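Nicotinamide-nucleotide adenylyltransferase NadR family / Ribosylnicotinamide kinase (Lactococcus lactis subsp. cremoris, PDB 6GYE) probably makes NAD+ from nicotinamide riboside, acting as a ribosylnicotinamide kinase that binds the riboside and also as a nicotinamide-nucleotide adenylyltransferase. Local coordinates at residues A130-K133 with K134-A138; A362-A365 with V366-Y369. One frame throughout, in Å; residues are numbered along the deposited sequence.

Interaction 1 (A130-K133 with K134-A138); sequences AELK and KRFPA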
loop_
_atom_site.group_PDB
_atom_site.type_symbol
_atom_site.label_atom_id
_atom_site.label_comp_id
_atom_site.label_asym_id
_atom_site.label_seq_id
_atom_site.Cartn_x
_atom_site.Cartn_y
_atom_site.Cartn_z
ATOM N N ALA A 130 27.003 -23.120 1.878
ATOM C CA ALA A 130 28.417 -23.481 1.798
ATOM C C ALA A 130 29.313 -22.303 2.158
ATOM O O ALA A 130 30.328 -22.481 2.845
ATOM C CB ALA A 130 28.757 -24.020 0.406
ATOM N N GLU A 131 28.972 -21.099 1.683
ATOM C CA GLU A 131 29.796 -19.929 1.977
ATOM C C GLU A 131 29.718 -19.561 3.453
ATOM O O GLU A 131 30.715 -19.138 4.053
ATOM C CB GLU A 131 29.372 -18.746 1.100
ATOM C CG GLU A 131 29.571 -18.967 -0.401
ATOM C CD GLU A 131 31.031 -19.254 -0.803
ATOM O OE1 GLU A 131 31.250 -19.770 -1.922
ATOM O OE2 GLU A 131 31.956 -18.976 -0.007
ATOM N N LEU A 132 28.549 -19.732 4.059
ATOM C CA LEU A 132 28.407 -19.447 5.480
ATOM C C LEU A 132 29.201 -20.437 6.330
ATOM O O LEU A 132 29.891 -20.039 7.279
ATOM C CB LEU A 132 26.930 -19.460 5.847
ATOM C CG LEU A 132 26.520 -18.732 7.114
ATOM C CD1 LEU A 132 27.210 -17.391 7.181
ATOM C CD2 LEU A 132 25.022 -18.532 7.049
ATOM N N LYS A 133 29.116 -21.738 6.011
ATOM C CA LYS A 133 29.786 -22.750 6.827
ATOM C C LYS A 133 31.296 -22.537 6.897
ATOM O O LYS A 133 31.929 -22.946 7.878
ATOM C CB LYS A 133 29.474 -24.160 6.309
ATOM C CG LYS A 133 28.243 -24.794 6.945
ATOM C CD LYS A 133 27.568 -25.802 6.020
ATOM C CE LYS A 133 28.497 -26.913 5.618
ATOM N NZ LYS A 133 27.850 -27.827 4.637
ATOM N N LYS A 134 31.903 -21.958 5.857
ATOM C CA LYS A 134 33.339 -21.678 5.885
ATOM C C LYS A 134 33.716 -20.479 6.756
ATOM O O LYS A 134 34.903 -20.294 7.034
ATOM C CB LYS A 134 33.866 -21.454 4.467
ATOM C CG LYS A 134 33.675 -22.627 3.523
ATOM C CD LYS A 134 34.292 -22.344 2.153
ATOM C CE LYS A 134 33.732 -21.055 1.565
ATOM N NZ LYS A 134 34.350 -20.702 0.259
ATOM N N ARG A 135 32.759 -19.662 7.192
ATOM C CA ARG A 135 33.073 -18.369 7.791
ATOM C C ARG A 135 32.504 -18.209 9.198
ATOM O O ARG A 135 32.298 -17.080 9.648
ATOM C CB ARG A 135 32.587 -17.230 6.892
ATOM C CG ARG A 135 33.362 -17.106 5.580
ATOM C CD ARG A 135 32.648 -16.161 4.626
ATOM N NE ARG A 135 33.411 -15.903 3.407
ATOM C CZ ARG A 135 33.437 -16.718 2.356
ATOM N NH1 ARG A 135 32.761 -17.859 2.374
ATOM N NH2 ARG A 135 34.136 -16.393 1.283
ATOM N N PHE A 136 32.257 -19.306 9.906
ATOM C CA PHE A 136 31.869 -19.206 11.305
ATOM C C PHE A 136 33.009 -18.585 12.111
ATOM O O PHE A 136 34.135 -19.102 12.080
ATOM C CB PHE A 136 31.529 -20.584 11.868
ATOM C CG PHE A 136 30.302 -21.204 11.270
ATOM C CD1 PHE A 136 29.314 -20.416 10.708
ATOM C CD2 PHE A 136 30.127 -22.574 11.297
ATOM C CE1 PHE A 136 28.184 -20.984 10.171
ATOM C CE2 PHE A 136 29.000 -23.148 10.766
ATOM C CZ PHE A 136 28.023 -22.353 10.202
ATOM N N PRO A 137 32.764 -17.506 12.847
ATOM C CA PRO A 137 33.830 -16.887 13.638
ATOM C C PRO A 137 34.039 -17.590 14.970
ATOM O O PRO A 137 33.177 -18.312 15.477
ATOM C CB PRO A 137 33.332 -15.454 13.850
ATOM C CG PRO A 137 31.847 -15.484 13.598
ATOM C CD PRO A 137 31.465 -16.853 13.076
ATOM N N ALA A 138 35.235 -17.370 15.521
ATOM C CA ALA A 138 35.607 -17.899 16.832
ATOM C C ALA A 138 35.200 -16.879 17.887
ATOM O O ALA A 138 36.019 -16.145 18.444
ATOM C CB ALA A 138 37.096 -18.205 16.883
HETATM O O HOH W 1 33.767 -21.981 9.843
#
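Glu131 OE2 takes two cationic donors at once, forming a small salt-bridge network. Arg135 NH1 comes to the anti lone pair of Glu131 OE2 at 2.8 Å, with the carboxylate and guanidinium planes 58° apart, while Lys134 NZ meets this OE2 on the syn side at 3.0 Å, out of the carboxylate plane. Arg135 NH1 also donates to the backbone Glu131 O, 2.9 Å away and close to the guanidinium plane. Without the guanidinium, as with an alanine at Arg135, Glu131 OE2 is likely to be left with Lys134 as its cationic partner in this network, Glu131 O without its side-chain donor, and Asp98 without its salt bridge to NE.

These bonds lie at the C-terminal part of helix 126-133, where the chain turns toward strand 142-147 in the domain built on the five-stranded parallel sheet. Arg135 N still bonds to Leu132 O (2.9 Å), whereas Lys134 N reaches Ala130 O only weakly. A water bridges onward, donating to Lys133 O and accepting weakly from Phe136 N.

Phe136 supplies the apolar contacts. With CG anti to its carbonyl carbon (chi1 -67°), the ring lies back against the helix. Lys133 CA makes a CH-pi contact over one face of the Phe136 ring, 4.1 Å from its centroid. Leu132 CG approaches Phe136 CE1 at 4.1 Å, the two side chains crossing at about a right angle.

Interaction 2 (A362-A365 with V366-Y369); sequences AIDA and VHEY
Val366, His367, Glu368 and Tyr369 bond through their backbone N atoms to the carbonyls of Ala362, Ile363, Asp364 and Ala365, four successive i to i+4 bonds of the alpha-helix 358-370. This helix packs beside the parallel sheet of the P-loop NTPase-type domain, with Ala362 and Ala365 on Leu298 of strand 296-300.

Several side chains of 366-369 pass close beside carbonyls of 362-365. Val366 sets CG1 anti to its backbone N (chi1 171°), which leaves CG2 beside that N and 3.3 Å from Ala362 O; its CB lies a loose 4.4 Å from Ile363 CD1, and Ile363 itself reaches Leu200 of helix 193-203. His367 has CB 3.3 Å from Asp364 O, and its ring is held by ND1 bonding to Val372 O, in the segment after the helix.

The acidic pair lies along the partly exposed flank. Asp364 OD1 and Glu368 OE2 stand 4.2 Å apart, like charges that would probably repel mildly, while Asp364 OD2 is hydrogen-bonded to Tyr355 OH. Glu368 CG lies 3.4 Å from Asp364 O. Tyr369 directs its ring toward strand 296-300, where it touches Leu296; CG stands anti to the carbonyl carbon (chi1 -81°), bringing the ring edge to Ala365 O, with CD1 3.3 Å from that oxygen.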
loop_
_atom_site.group_PDB
_atom_site.type_symbol
_atom_site.label_atom_id
_atom_site.label_comp_id
_atom_site.label_asym_id
_atom_site.label_seq_id
_atom_site.Cartn_x
_atom_site.Cartn_y
_atom_site.Cartn_z
ATOM N N ALA A 362 -19.511 1.489 -15.942
ATOM C CA ALA A 362 -18.526 1.595 -14.871
ATOM C C ALA A 362 -18.083 0.224 -14.364
ATOM O O ALA A 362 -16.894 0.010 -14.113
ATOM C CB ALA A 362 -19.093 2.432 -13.718
ATOM N N ILE A 363 -19.027 -0.699 -14.152
ATOM C CA ILE A 363 -18.640 -1.997 -13.603
ATOM C C ILE A 363 -17.801 -2.765 -14.624
ATOM O O ILE A 363 -16.888 -3.509 -14.253
ATOM C CB ILE A 363 -19.885 -2.787 -13.127
ATOM C CG1 ILE A 363 -19.475 -3.893 -12.165
ATOM C CG2 ILE A 363 -20.708 -3.377 -14.318
ATOM C CD1 ILE A 363 -18.942 -3.394 -10.820
ATOM N N ASP A 364 -18.053 -2.557 -15.918
ATOM C CA ASP A 364 -17.171 -3.117 -16.938
ATOM C C ASP A 364 -15.791 -2.468 -16.892
ATOM O O ASP A 364 -14.769 -3.152 -17.049
ATOM C CB ASP A 364 -17.798 -2.962 -18.323
ATOM C CG ASP A 364 -17.099 -3.808 -19.384
ATOM O OD1 ASP A 364 -16.872 -5.015 -19.127
ATOM O OD2 ASP A 364 -16.805 -3.274 -20.483
ATOM N N ALA A 365 -15.734 -1.150 -16.684
ATOM C CA ALA A 365 -14.435 -0.505 -16.556
ATOM C C ALA A 365 -13.706 -1.034 -15.333
ATOM O O ALA A 365 -12.495 -1.272 -15.384
ATOM C CB ALA A 365 -14.585 1.017 -16.501
ATOM N N VAL A 366 -14.438 -1.281 -14.241
ATOM C CA VAL A 366 -13.834 -1.916 -13.066
ATOM C C VAL A 366 -13.237 -3.265 -13.443
ATOM O O VAL A 366 -12.092 -3.583 -13.088
ATOM C CB VAL A 366 -14.865 -2.047 -11.931
ATOM C CG1 VAL A 366 -14.315 -2.907 -10.787
ATOM C CG2 VAL A 366 -15.228 -0.652 -11.392
ATOM N N HIS A 367 -13.990 -4.060 -14.202
ATOM C CA HIS A 367 -13.492 -5.355 -14.655
ATOM C C HIS A 367 -12.195 -5.218 -15.451
ATOM O O HIS A 367 -11.206 -5.895 -15.156
ATOM C CB HIS A 367 -14.545 -6.072 -15.502
ATOM C CG HIS A 367 -14.017 -7.309 -16.148
ATOM N ND1 HIS A 367 -13.623 -8.413 -15.420
ATOM C CD2 HIS A 367 -13.740 -7.592 -17.442
ATOM C CE1 HIS A 367 -13.147 -9.331 -16.241
ATOM N NE2 HIS A 367 -13.213 -8.860 -17.473
ATOM N N GLU A 368 -12.171 -4.327 -16.449
ATOM C CA GLU A 368 -10.975 -4.193 -17.278
ATOM C C GLU A 368 -9.766 -3.694 -16.487
ATOM O O GLU A 368 -8.637 -4.074 -16.795
ATOM C CB GLU A 368 -11.237 -3.266 -18.465
ATOM C CG GLU A 368 -12.352 -3.702 -19.405
ATOM C CD GLU A 368 -12.028 -4.998 -20.165
ATOM O OE1 GLU A 368 -10.827 -5.300 -20.379
ATOM O OE2 GLU A 368 -12.978 -5.711 -20.563
ATOM N N TYR A 369 -9.960 -2.857 -15.471
ATOM C CA TYR A 369 -8.808 -2.247 -14.810
ATOM C C TYR A 369 -8.357 -2.987 -13.557
ATOM O O TYR A 369 -7.251 -2.727 -13.079
ATOM C CB TYR A 369 -9.104 -0.789 -14.434
ATOM C CG TYR A 369 -8.943 0.208 -15.561
ATOM C CD1 TYR A 369 -9.899 0.320 -16.573
ATOM C CD2 TYR A 369 -7.844 1.061 -15.598
ATOM C CE1 TYR A 369 -9.746 1.244 -17.605
ATOM C CE2 TYR A 369 -7.680 1.984 -16.625
ATOM C CZ TYR A 369 -8.627 2.076 -17.626
ATOM O OH TYR A 369 -8.443 3.005 -18.637
#

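How the interactions relate
From the N terminus, the chain first builds the five-stranded parallel sheet, and interaction 1 comes late in it, at the turn from helix 126-133 toward the outermost strand 142-147. Helices 151-162 and 176-179 then lead to the four-stranded sheet of the kinase-like domain, whose last helix, 358-370, carries interaction 2. Each contact joins adjoining segments, so neither closes a long loop; they follow in series and neither nest nor cross. Interaction 1 ties the last turn of a helix to the loop after it, and interaction 2 joins successive turns of one helix. Their centres lie 55 Å apart, on opposite sides of the chain's centre, with nearest atoms about 41 Å apart.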